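Local structure of beta-galactosidase (6Y2K) at residues L150-A155 with L209-C214; A159-L164 with E192-N197; V334-W339 with F620-S625; F342-E347 with R611-G616. The protein probably hydrolyses terminal beta-galactosyl units of sugars such as lactose, as a cold-active hexameric enzyme of glycoside hydrolase family 42. All coordinates share one frame; numbering follows the deposited sequence.

Interaction 1 of 4, residues L150-A155 with L209-C214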
# COMPACT_ATOMS: atom_id res chain seq x y z
N LEU A 150 -43.85 -8.18 1.58
CA LEU A 150 -43.85 -9.47 2.28
C LEU A 150 -44.23 -9.26 3.75
O LEU A 150 -43.67 -8.39 4.43
CB LEU A 150 -42.47 -10.15 2.20
CG LEU A 150 -41.93 -10.50 0.81
CD1 LEU A 150 -40.62 -11.25 0.93
CD2 LEU A 150 -42.93 -11.31 -0.01
N SER A 151 -45.23 -10.01 4.20
CA SER A 151 -45.70 -9.98 5.58
C SER A 151 -46.03 -11.41 5.98
O SER A 151 -46.37 -12.23 5.13
CB SER A 151 -46.92 -9.07 5.73
OG SER A 151 -47.57 -9.27 6.98
N TYR A 152 -45.90 -11.70 7.27
CA TYR A 152 -45.90 -13.08 7.76
C TYR A 152 -46.90 -13.26 8.90
O TYR A 152 -46.62 -13.95 9.89
CB TYR A 152 -44.48 -13.46 8.16
CG TYR A 152 -43.49 -13.33 7.02
CD1 TYR A 152 -43.27 -14.39 6.14
CD2 TYR A 152 -42.79 -12.14 6.80
CE1 TYR A 152 -42.37 -14.28 5.09
CE2 TYR A 152 -41.89 -12.03 5.75
CZ TYR A 152 -41.69 -13.10 4.89
OH TYR A 152 -40.80 -13.00 3.84
N ALA A 153 -48.07 -12.65 8.72
CA ALA A 153 -49.18 -12.73 9.67
C ALA A 153 -50.22 -13.73 9.17
O ALA A 153 -50.13 -14.22 8.04
CB ALA A 153 -49.81 -11.35 9.84
N GLU A 154 -51.21 -14.01 10.02
CA GLU A 154 -52.28 -14.97 9.70
C GLU A 154 -53.01 -14.59 8.41
O GLU A 154 -53.28 -15.46 7.60
CB GLU A 154 -53.28 -15.09 10.85
CG GLU A 154 -54.28 -16.25 10.70
CD GLU A 154 -53.61 -17.62 10.79
OE1 GLU A 154 -52.68 -17.79 11.61
OE2 GLU A 154 -54.03 -18.56 10.05
N ALA A 155 -53.29 -13.31 8.22
CA ALA A 155 -53.99 -12.84 7.02
C ALA A 155 -53.21 -13.16 5.73
O ALA A 155 -53.81 -13.50 4.72
CB ALA A 155 -54.28 -11.34 7.11
N LEU A 209 -40.92 -18.43 -4.16
CA LEU A 209 -41.29 -17.69 -5.37
C LEU A 209 -42.81 -17.47 -5.49
O LEU A 209 -43.26 -16.34 -5.76
CB LEU A 209 -40.73 -18.38 -6.62
CG LEU A 209 -40.96 -17.66 -7.95
CD1 LEU A 209 -40.46 -16.22 -7.92
CD2 LEU A 209 -40.30 -18.41 -9.09
N ASP A 210 -43.58 -18.54 -5.31
CA ASP A 210 -45.05 -18.43 -5.26
C ASP A 210 -45.52 -17.49 -4.13
O ASP A 210 -46.49 -16.73 -4.33
CB ASP A 210 -45.72 -19.80 -5.12
CG ASP A 210 -45.92 -20.52 -6.45
OD1 ASP A 210 -45.71 -19.93 -7.54
OD2 ASP A 210 -46.32 -21.70 -6.41
N PHE A 211 -44.84 -17.52 -2.99
CA PHE A 211 -45.16 -16.58 -1.91
C PHE A 211 -44.95 -15.12 -2.34
O PHE A 211 -45.81 -14.27 -2.09
CB PHE A 211 -44.39 -16.89 -0.62
CG PHE A 211 -44.81 -16.05 0.54
CD1 PHE A 211 -46.10 -16.13 1.03
CD2 PHE A 211 -43.92 -15.15 1.12
CE1 PHE A 211 -46.51 -15.33 2.09
CE2 PHE A 211 -44.32 -14.36 2.20
CZ PHE A 211 -45.62 -14.45 2.67
N GLN A 212 -43.82 -14.84 -3.00
CA GLN A 212 -43.54 -13.49 -3.51
C GLN A 212 -44.59 -13.06 -4.51
O GLN A 212 -45.07 -11.93 -4.46
CB GLN A 212 -42.16 -13.42 -4.17
CG GLN A 212 -41.65 -12.00 -4.41
CD GLN A 212 -40.89 -11.40 -3.24
OE1 GLN A 212 -40.21 -12.11 -2.50
NE2 GLN A 212 -40.98 -10.09 -3.07
N ARG A 213 -44.93 -13.96 -5.42
CA ARG A 213 -45.95 -13.70 -6.44
C ARG A 213 -47.29 -13.38 -5.80
O ARG A 213 -47.97 -12.43 -6.22
CB ARG A 213 -46.08 -14.90 -7.38
CG ARG A 213 -44.88 -15.09 -8.30
CD ARG A 213 -44.79 -16.54 -8.77
NE ARG A 213 -43.91 -16.73 -9.92
CZ ARG A 213 -43.58 -17.92 -10.43
NH1 ARG A 213 -44.04 -19.04 -9.90
NH2 ARG A 213 -42.77 -17.99 -11.49
N CYS A 214 -47.66 -14.16 -4.78
CA CYS A 214 -48.93 -13.95 -4.09
C CYS A 214 -48.97 -12.59 -3.39
O CYS A 214 -49.92 -11.83 -3.56
CB CYS A 214 -49.20 -15.09 -3.09
SG CYS A 214 -50.70 -14.85 -2.10

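Interaction 2 of 4, residues A159-L164 with E192-N197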
# COMPACT_ATOMS: atom_id res chain seq x y z
N ALA A 159 -54.55 -15.71 2.70
CA ALA A 159 -54.54 -15.30 1.29
C ALA A 159 -53.66 -16.22 0.43
O ALA A 159 -54.03 -16.53 -0.71
CB ALA A 159 -54.08 -13.85 1.16
N PHE A 160 -52.53 -16.67 0.97
CA PHE A 160 -51.59 -17.54 0.24
C PHE A 160 -52.23 -18.89 -0.08
O PHE A 160 -52.18 -19.36 -1.22
CB PHE A 160 -50.29 -17.70 1.04
CG PHE A 160 -49.18 -18.45 0.32
CD1 PHE A 160 -48.88 -18.21 -1.02
CD2 PHE A 160 -48.37 -19.35 1.03
CE1 PHE A 160 -47.84 -18.89 -1.65
CE2 PHE A 160 -47.32 -20.02 0.41
CZ PHE A 160 -47.05 -19.78 -0.93
N ARG A 161 -52.89 -19.49 0.91
CA ARG A 161 -53.54 -20.79 0.68
C ARG A 161 -54.66 -20.71 -0.37
O ARG A 161 -54.81 -21.63 -1.18
CB ARG A 161 -54.05 -21.38 1.99
CG ARG A 161 -52.93 -21.73 2.95
CD ARG A 161 -53.46 -21.96 4.34
NE ARG A 161 -52.44 -22.58 5.20
CZ ARG A 161 -52.58 -22.78 6.50
NH1 ARG A 161 -53.70 -22.43 7.13
NH2 ARG A 161 -51.58 -23.35 7.19
N LEU A 162 -55.42 -19.61 -0.37
CA LEU A 162 -56.44 -19.38 -1.40
C LEU A 162 -55.82 -19.16 -2.78
O LEU A 162 -56.30 -19.71 -3.78
CB LEU A 162 -57.34 -18.19 -1.05
CG LEU A 162 -58.31 -18.35 0.13
CD1 LEU A 162 -59.02 -17.02 0.39
CD2 LEU A 162 -59.33 -19.47 -0.11
N TRP A 163 -54.76 -18.35 -2.82
CA TRP A 163 -54.02 -18.07 -4.06
C TRP A 163 -53.43 -19.34 -4.68
O TRP A 163 -53.49 -19.52 -5.90
CB TRP A 163 -52.93 -17.03 -3.77
CG TRP A 163 -52.17 -16.48 -4.95
CD1 TRP A 163 -52.41 -15.30 -5.62
CD2 TRP A 163 -51.02 -17.05 -5.56
NE1 TRP A 163 -51.48 -15.13 -6.62
CE2 TRP A 163 -50.61 -16.18 -6.60
CE3 TRP A 163 -50.28 -18.22 -5.33
CZ2 TRP A 163 -49.51 -16.45 -7.41
CZ3 TRP A 163 -49.18 -18.49 -6.14
CH2 TRP A 163 -48.81 -17.60 -7.17
N LEU A 164 -52.88 -20.22 -3.85
CA LEU A 164 -52.32 -21.49 -4.32
C LEU A 164 -53.39 -22.44 -4.90
O LEU A 164 -53.14 -23.10 -5.92
CB LEU A 164 -51.56 -22.20 -3.19
CG LEU A 164 -50.25 -21.57 -2.71
CD1 LEU A 164 -49.79 -22.26 -1.44
CD2 LEU A 164 -49.18 -21.64 -3.79
N GLU A 192 -52.27 -27.38 4.97
CA GLU A 192 -51.04 -27.81 5.64
C GLU A 192 -49.85 -26.88 5.34
O GLU A 192 -48.86 -26.90 6.07
CB GLU A 192 -50.66 -29.24 5.25
CG GLU A 192 -51.49 -30.31 5.94
CD GLU A 192 -50.92 -31.71 5.79
OE1 GLU A 192 -50.06 -31.94 4.90
OE2 GLU A 192 -51.33 -32.60 6.57
N ILE A 193 -49.95 -26.08 4.28
CA ILE A 193 -48.84 -25.26 3.82
C ILE A 193 -48.70 -24.05 4.76
O ILE A 193 -49.68 -23.41 5.11
CB ILE A 193 -49.04 -24.79 2.35
CG1 ILE A 193 -49.11 -26.01 1.41
CG2 ILE A 193 -47.90 -23.87 1.94
CD1 ILE A 193 -49.51 -25.70 -0.01
N GLU A 194 -47.46 -23.78 5.17
CA GLU A 194 -47.15 -22.68 6.07
C GLU A 194 -46.47 -21.54 5.30
O GLU A 194 -46.14 -21.67 4.12
CB GLU A 194 -46.23 -23.16 7.20
CG GLU A 194 -46.78 -24.27 8.08
CD GLU A 194 -47.94 -23.86 9.00
OE1 GLU A 194 -48.19 -22.65 9.19
OE2 GLU A 194 -48.60 -24.78 9.53
N LEU A 195 -46.26 -20.43 5.99
CA LEU A 195 -45.43 -19.34 5.46
C LEU A 195 -43.98 -19.84 5.36
O LEU A 195 -43.59 -20.74 6.11
CB LEU A 195 -45.52 -18.12 6.39
CG LEU A 195 -46.91 -17.49 6.55
CD1 LEU A 195 -46.94 -16.52 7.72
CD2 LEU A 195 -47.34 -16.81 5.25
N PRO A 196 -43.19 -19.28 4.41
CA PRO A 196 -41.80 -19.71 4.23
C PRO A 196 -40.76 -19.13 5.20
O PRO A 196 -39.57 -19.43 5.05
CB PRO A 196 -41.50 -19.26 2.80
CG PRO A 196 -42.30 -18.03 2.64
CD PRO A 196 -43.58 -18.30 3.38
N ASN A 197 -41.18 -18.32 6.18
CA ASN A 197 -40.24 -17.81 7.19
C ASN A 197 -40.13 -18.75 8.38
O ASN A 197 -40.94 -19.67 8.55
CB ASN A 197 -40.64 -16.40 7.65
CG ASN A 197 -41.93 -16.40 8.45
OD1 ASN A 197 -42.88 -17.13 8.12
ND2 ASN A 197 -41.98 -15.59 9.51
O HOH W 1 -51.38 -25.09 9.50

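Interaction 3 of 4, residues V334-W339 with F620-S625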
# COMPACT_ATOMS: atom_id res chain seq x y z
N VAL A 334 -30.13 20.21 -8.51
CA VAL A 334 -31.59 20.08 -8.62
C VAL A 334 -32.02 20.37 -10.07
O VAL A 334 -32.87 19.68 -10.62
CB VAL A 334 -32.34 20.98 -7.60
CG1 VAL A 334 -33.85 20.89 -7.83
CG2 VAL A 334 -31.97 20.59 -6.16
N ARG A 335 -31.43 21.40 -10.67
CA ARG A 335 -31.61 21.67 -12.11
C ARG A 335 -31.19 20.47 -12.96
O ARG A 335 -31.91 20.08 -13.87
CB ARG A 335 -30.82 22.92 -12.52
CG ARG A 335 -30.62 23.09 -14.02
CD ARG A 335 -30.12 24.50 -14.32
NE ARG A 335 -29.90 24.68 -15.75
CZ ARG A 335 -28.77 24.41 -16.40
NH1 ARG A 335 -27.71 23.89 -15.78
NH2 ARG A 335 -28.70 24.64 -17.71
N LEU A 336 -30.03 19.91 -12.63
CA LEU A 336 -29.48 18.75 -13.33
C LEU A 336 -30.49 17.60 -13.34
O LEU A 336 -30.80 17.05 -14.39
CB LEU A 336 -28.16 18.29 -12.67
CG LEU A 336 -27.20 17.36 -13.41
CD1 LEU A 336 -26.03 17.06 -12.48
CD2 LEU A 336 -27.81 16.05 -13.87
N TRP A 337 -31.00 17.25 -12.15
CA TRP A 337 -31.92 16.12 -12.01
C TRP A 337 -33.25 16.36 -12.72
O TRP A 337 -33.85 15.43 -13.25
CB TRP A 337 -32.19 15.80 -10.53
CG TRP A 337 -30.97 15.44 -9.72
CD1 TRP A 337 -29.89 14.72 -10.14
CD2 TRP A 337 -30.74 15.76 -8.34
NE1 TRP A 337 -28.98 14.59 -9.11
CE2 TRP A 337 -29.47 15.21 -8.00
CE3 TRP A 337 -31.46 16.47 -7.36
CZ2 TRP A 337 -28.92 15.35 -6.71
CZ3 TRP A 337 -30.91 16.60 -6.09
CH2 TRP A 337 -29.65 16.03 -5.77
N THR A 338 -33.69 17.62 -12.72
CA THR A 338 -34.95 18.00 -13.37
C THR A 338 -34.85 17.84 -14.89
O THR A 338 -35.69 17.16 -15.49
CB THR A 338 -35.37 19.43 -12.99
OG1 THR A 338 -35.40 19.56 -11.56
CG2 THR A 338 -36.75 19.79 -13.54
N TRP A 339 -33.83 18.44 -15.51
CA TRP A 339 -33.60 18.26 -16.95
C TRP A 339 -33.36 16.80 -17.31
O TRP A 339 -33.81 16.35 -18.35
CB TRP A 339 -32.43 19.10 -17.47
CG TRP A 339 -32.85 20.48 -17.82
CD1 TRP A 339 -32.47 21.63 -17.22
CD2 TRP A 339 -33.77 20.84 -18.85
NE1 TRP A 339 -33.09 22.71 -17.82
CE2 TRP A 339 -33.90 22.25 -18.82
CE3 TRP A 339 -34.50 20.11 -19.79
CZ2 TRP A 339 -34.73 22.94 -19.70
CZ3 TRP A 339 -35.34 20.81 -20.68
CH2 TRP A 339 -35.43 22.21 -20.63
N PHE A 620 -29.97 16.23 -25.17
CA PHE A 620 -29.73 16.68 -23.80
C PHE A 620 -28.39 16.12 -23.35
O PHE A 620 -28.18 14.92 -23.46
CB PHE A 620 -30.83 16.18 -22.84
CG PHE A 620 -32.24 16.58 -23.24
CD1 PHE A 620 -32.94 15.87 -24.21
CD2 PHE A 620 -32.89 17.64 -22.61
CE1 PHE A 620 -34.24 16.22 -24.56
CE2 PHE A 620 -34.19 18.00 -22.96
CZ PHE A 620 -34.87 17.29 -23.94
N ALA A 621 -27.48 16.97 -22.88
CA ALA A 621 -26.19 16.52 -22.38
C ALA A 621 -26.03 16.92 -20.92
O ALA A 621 -26.45 18.00 -20.53
CB ALA A 621 -25.06 17.11 -23.20
N PHE A 622 -25.40 16.03 -20.14
CA PHE A 622 -25.26 16.13 -18.68
C PHE A 622 -23.84 15.82 -18.24
O PHE A 622 -23.20 14.92 -18.77
CB PHE A 622 -26.21 15.13 -18.00
CG PHE A 622 -27.64 15.29 -18.42
CD1 PHE A 622 -28.44 16.23 -17.81
CD2 PHE A 622 -28.16 14.53 -19.47
CE1 PHE A 622 -29.75 16.41 -18.22
CE2 PHE A 622 -29.46 14.71 -19.88
CZ PHE A 622 -30.26 15.64 -19.25
N ASN A 623 -23.34 16.56 -17.25
CA ASN A 623 -22.02 16.31 -16.68
C ASN A 623 -22.17 16.10 -15.18
O ASN A 623 -22.38 17.06 -14.44
CB ASN A 623 -21.07 17.48 -16.98
CG ASN A 623 -19.65 17.25 -16.48
OD1 ASN A 623 -19.30 16.18 -15.98
ND2 ASN A 623 -18.82 18.27 -16.62
N TYR A 624 -22.05 14.85 -14.75
CA TYR A 624 -22.10 14.46 -13.34
C TYR A 624 -20.72 14.50 -12.65
O TYR A 624 -20.65 14.27 -11.45
CB TYR A 624 -22.70 13.04 -13.20
CG TYR A 624 -24.14 12.91 -13.66
CD1 TYR A 624 -24.45 12.74 -15.01
CD2 TYR A 624 -25.19 12.94 -12.75
CE1 TYR A 624 -25.76 12.63 -15.44
CE2 TYR A 624 -26.52 12.82 -13.17
CZ TYR A 624 -26.79 12.67 -14.52
OH TYR A 624 -28.09 12.56 -14.98
N SER A 625 -19.64 14.78 -13.39
CA SER A 625 -18.29 14.87 -12.83
C SER A 625 -18.09 16.23 -12.15
O SER A 625 -18.94 17.11 -12.26
CB SER A 625 -17.23 14.67 -13.92
OG SER A 625 -17.04 15.85 -14.71

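Interaction 4 of 4, residues F342-E347 with R611-G616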
# COMPACT_ATOMS: atom_id res chain seq x y z
N PHE A 342 -36.70 15.20 -17.65
CA PHE A 342 -37.30 15.67 -18.92
C PHE A 342 -36.70 14.98 -20.15
O PHE A 342 -37.43 14.63 -21.07
CB PHE A 342 -37.18 17.18 -19.09
CG PHE A 342 -37.99 18.00 -18.10
CD1 PHE A 342 -39.14 17.50 -17.48
CD2 PHE A 342 -37.63 19.31 -17.84
CE1 PHE A 342 -39.87 18.28 -16.59
CE2 PHE A 342 -38.36 20.10 -16.97
CZ PHE A 342 -39.48 19.59 -16.34
N SER A 343 -35.38 14.76 -20.14
CA SER A 343 -34.71 14.04 -21.25
C SER A 343 -35.20 12.59 -21.44
O SER A 343 -35.12 12.06 -22.56
CB SER A 343 -33.18 14.08 -21.11
OG SER A 343 -32.69 13.15 -20.15
N HIS A 344 -35.68 11.96 -20.36
CA HIS A 344 -36.28 10.62 -20.42
C HIS A 344 -37.81 10.65 -20.66
O HIS A 344 -38.46 9.60 -20.56
CB HIS A 344 -35.95 9.83 -19.13
CG HIS A 344 -34.50 9.46 -19.00
ND1 HIS A 344 -34.02 8.21 -19.32
CD2 HIS A 344 -33.42 10.18 -18.60
CE1 HIS A 344 -32.71 8.17 -19.12
NE2 HIS A 344 -32.32 9.36 -18.68
N GLY A 345 -38.37 11.82 -20.97
CA GLY A 345 -39.79 11.94 -21.31
C GLY A 345 -40.73 12.25 -20.16
O GLY A 345 -41.95 12.15 -20.32
N ALA A 346 -40.20 12.61 -18.99
CA ALA A 346 -41.05 12.94 -17.86
C ALA A 346 -41.94 14.12 -18.23
O ALA A 346 -41.44 15.14 -18.72
CB ALA A 346 -40.22 13.29 -16.64
N GLU A 347 -43.25 13.96 -18.04
CA GLU A 347 -44.22 15.04 -18.26
C GLU A 347 -44.11 16.09 -17.17
O GLU A 347 -44.26 17.29 -17.42
CB GLU A 347 -45.66 14.50 -18.24
CG GLU A 347 -45.98 13.45 -19.29
CD GLU A 347 -47.44 12.98 -19.23
OE1 GLU A 347 -48.18 13.32 -18.27
OE2 GLU A 347 -47.85 12.23 -20.14
N ARG A 611 -23.28 12.07 -19.82
CA ARG A 611 -24.38 11.29 -20.33
C ARG A 611 -25.13 12.15 -21.34
O ARG A 611 -25.09 13.38 -21.26
CB ARG A 611 -25.33 10.88 -19.20
CG ARG A 611 -24.73 9.93 -18.17
CD ARG A 611 -24.54 8.55 -18.78
NE ARG A 611 -24.15 7.55 -17.80
CZ ARG A 611 -22.90 7.33 -17.37
NH1 ARG A 611 -21.87 8.07 -17.80
NH2 ARG A 611 -22.68 6.38 -16.48
N VAL A 612 -25.79 11.47 -22.28
CA VAL A 612 -26.57 12.11 -23.34
C VAL A 612 -27.85 11.31 -23.56
O VAL A 612 -27.89 10.08 -23.38
CB VAL A 612 -25.76 12.19 -24.66
CG1 VAL A 612 -26.60 12.74 -25.81
CG2 VAL A 612 -24.55 13.08 -24.48
N ARG A 613 -28.91 12.01 -23.94
CA ARG A 613 -30.15 11.36 -24.36
C ARG A 613 -30.87 12.26 -25.36
O ARG A 613 -30.72 13.49 -25.31
CB ARG A 613 -31.05 11.04 -23.15
CG ARG A 613 -32.10 10.00 -23.48
CD ARG A 613 -32.91 9.53 -22.28
NE ARG A 613 -33.63 8.31 -22.64
CZ ARG A 613 -34.72 8.24 -23.40
NH1 ARG A 613 -35.23 7.05 -23.69
NH2 ARG A 613 -35.31 9.34 -23.89
N GLU A 614 -31.61 11.65 -26.29
CA GLU A 614 -32.34 12.38 -27.32
C GLU A 614 -33.85 12.27 -27.15
O GLU A 614 -34.37 11.23 -26.75
CB GLU A 614 -31.99 11.84 -28.70
CG GLU A 614 -30.51 11.94 -29.03
CD GLU A 614 -30.19 11.61 -30.48
OE1 GLU A 614 -29.03 11.83 -30.88
OE2 GLU A 614 -31.09 11.13 -31.23
N ARG A 615 -34.55 13.37 -27.47
CA ARG A 615 -35.99 13.37 -27.69
C ARG A 615 -36.27 14.04 -29.04
O ARG A 615 -36.20 15.26 -29.15
CB ARG A 615 -36.72 14.11 -26.57
CG ARG A 615 -36.67 13.36 -25.24
CD ARG A 615 -37.56 14.00 -24.18
NE ARG A 615 -38.98 13.95 -24.54
CZ ARG A 615 -39.96 14.56 -23.88
NH1 ARG A 615 -39.71 15.29 -22.79
NH2 ARG A 615 -41.21 14.44 -24.30
N GLY A 616 -36.55 13.22 -30.05
CA GLY A 616 -36.69 13.69 -31.42
C GLY A 616 -35.45 14.43 -31.89
O GLY A 616 -34.36 13.86 -31.93
O HOH W 2 -41.93 16.30 -21.07

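Interaction 1 of 4, residues L150-A155 with L209-C214
F211 stands its ring off helix 205-233 with CG trans to the backbone N (chi1 -174°), while L150 turns CG beside its own N (chi1 -61°). These torsions bring L150 CD2 to 4.0 Å from F211 CE2. Y152 leans in from another direction, with its CE1 3.5 Å from F211 CE2. The two rings meet obliquely, their planes 34° apart. S151 adds a backbone contact: its O lies near the plane of the F211 ring, at the edge, 3.4 Å from F211 CZ. Both segments belong to the long connection between strands 134-138 and 238-244 of the TIM barrel, where L150-A155 leads into helix 154-168 with A153 as N-cap. L150 also crosses the Q212 side chain at about a right angle, with L150 CD1 3.6 Å from Q212 OE1. The Q212 amide is held by a hydrogen bond from NE2 to A249 O. With an alanine at L150, a gap would probably open between the F211 ring and the Q212 amide. S151 OG is bonded to D156, and Y152 OH to a glycerol, probably from the crystallisation liquor. The F211 ring makes a further edge-to-face contact with F160 of helix 154-168.

Interaction 2 of 4, residues A159-L164 with E192-N197
R161 grips I193 O side-on with two nitrogens, NE at 2.9 Å and NH2 at 2.8 Å from that one oxygen. The oxygen lies in the guanidinium plane. NE comes in the carbonyl plane, whereas NH2 sits 40° above it. The R161 chain is extended from CG to NE, and this reach carries the guanidinium off the helix to the loop backbone.

Charge is a weaker part of the contact. R161 NH2 and E194 OE1 form only a long salt bridge, 4.0 Å apart. A water bridges the same two side chains, 2.9 Å from R161 NH2 and 2.8 Å from E194 OE2. E194 OE2 also has a salt bridge to K79 of the second subunit, which binds E192 O as well.

The apolar part centres on I193. Its CD1 meets L164 CD1 tip to tip at 3.7 Å. Its CG2 lies 4.2 Å from F160 CE2, the two side chains crossing at about a right angle. L164 CD1 also sits over the centre of the F160 ring. Helix 171-178 adds L174, which touches both L164 and I193.

Helix 154-168 and the 192-197 loop both belong to the connection between the fourth and fifth strands of the TIM barrel, which here reaches a subunit interface of the hexamer.

Interaction 3 of 4, residues V334-W339 with F620-S625
N623 OD1 accepts two hydrogen bonds from S625, close to the backbone O of N623 that L336 approaches in one of its two conformers. S625 OG donates at 2.6 Å to N623 OD1, in the carbonyl plane and on a lone pair. S625 N donates to the same oxygen at 3.0 Å, from 41° above that plane, and this bond closes an Asx turn. N623 ND2 binds N627 O and L645 O, so both ends of the amide are held as strand 618-623 finishes.

F620 and F622 of the strand, and Y624 just past its end, meet helix 333-343. In the same L336 conformer, and so provisionally, CD2 is 3.5 Å from Y624 CE2 and 4.0 Å from F622 CD1. Y624 OH is hydrogen-bonded to E340.

The helix is the one between the seventh and eighth strands of the TIM barrel, and the strand belongs to the small antiparallel sheet near the C terminus. The axes of segments 334-339 and 620-623 run at 144° to each other, 9.7 Å apart at closest approach. The contact thus packs the sheet against the outside of the barrel.

F622 has CG trans to its carbonyl carbon (chi1 -55°), which aims the ring at W339. F622 CE1 lies 3.9 Å from W339 CB, and W339 O is near the ring plane, 3.7 Å from F622 CZ. An alanine in place of F622 would probably leave a gap beside W339 CB and its carbonyl, and take a neighbour from L336. W339 also reaches F620 at about a right angle, with its CZ3 at the edge of the F620 ring. W339 NE1 is bonded to E388.

Interaction 4 of 4, residues F342-E347 with R611-G616
This is a polar contact in which two arginines of strand 610-615 bind the C-terminal end of helix 333-343. The helix closes with a Schellman motif, and G345, at a phi of 92°, is its C-prime residue. This positive phi leaves no space for a CB beside H344 O.

R615 NH1 donates to F342 O at 2.9 Å. G345 N reaches F342 O from the other face of the carbonyl plane, at 3.0 Å, so this buried oxygen takes two bonds. R615 bends at chi3 (64°), and its guanidinium comes to lie with one face over G345 CA, which is 3.7 Å from R615 NH1. A water also bridges R615 NH1 and A346 O, at 2.7 Å from the latter.

R613 is extended from CG to NE and serves the next carbonyl. Its NH2 donates to S343 O at 3.0 Å, on a lone pair. On the way it crosses H344: R613 CD sits over the centre of the H344 ring, 3.4 Å from the centroid, in a CH-pi contact. H344 ND1 is held by D300. The two positive groups probably offset the partial negative charge of the helix end.

Both arginines have further carbonyl partners, R613 at S408 and V453, R615 at L406 and M404. Around the contact, helix 377-395 packs on F342, helix 435-448 touches H344 through Y443 and R447, and S343 lies against F620 and F622 of strand 618-623, the neighbour of 610-615 in the sheet.

In the fold
From the N terminus, interaction 1 opens first, at 150-155. Interaction 2 opens and closes inside its loop, at 159-164 and 192-197, before helix 205-233 closes interaction 1. The two touch, both use helix 154-168, and both lie within the connection between the fourth and fifth barrel strands. Interactions 3 and 4 follow in series, on the opposite side of the chain's centre; the centres of 1 and 3 are about 40 Å apart. Interaction 3 opens on helix 333-343, and interaction 4, from the end of the same helix, nests inside its loop. Their strands, 610-615 and 618-623, are sheet neighbours. Both contacts tie the C-terminal sheet to the TIM barrel.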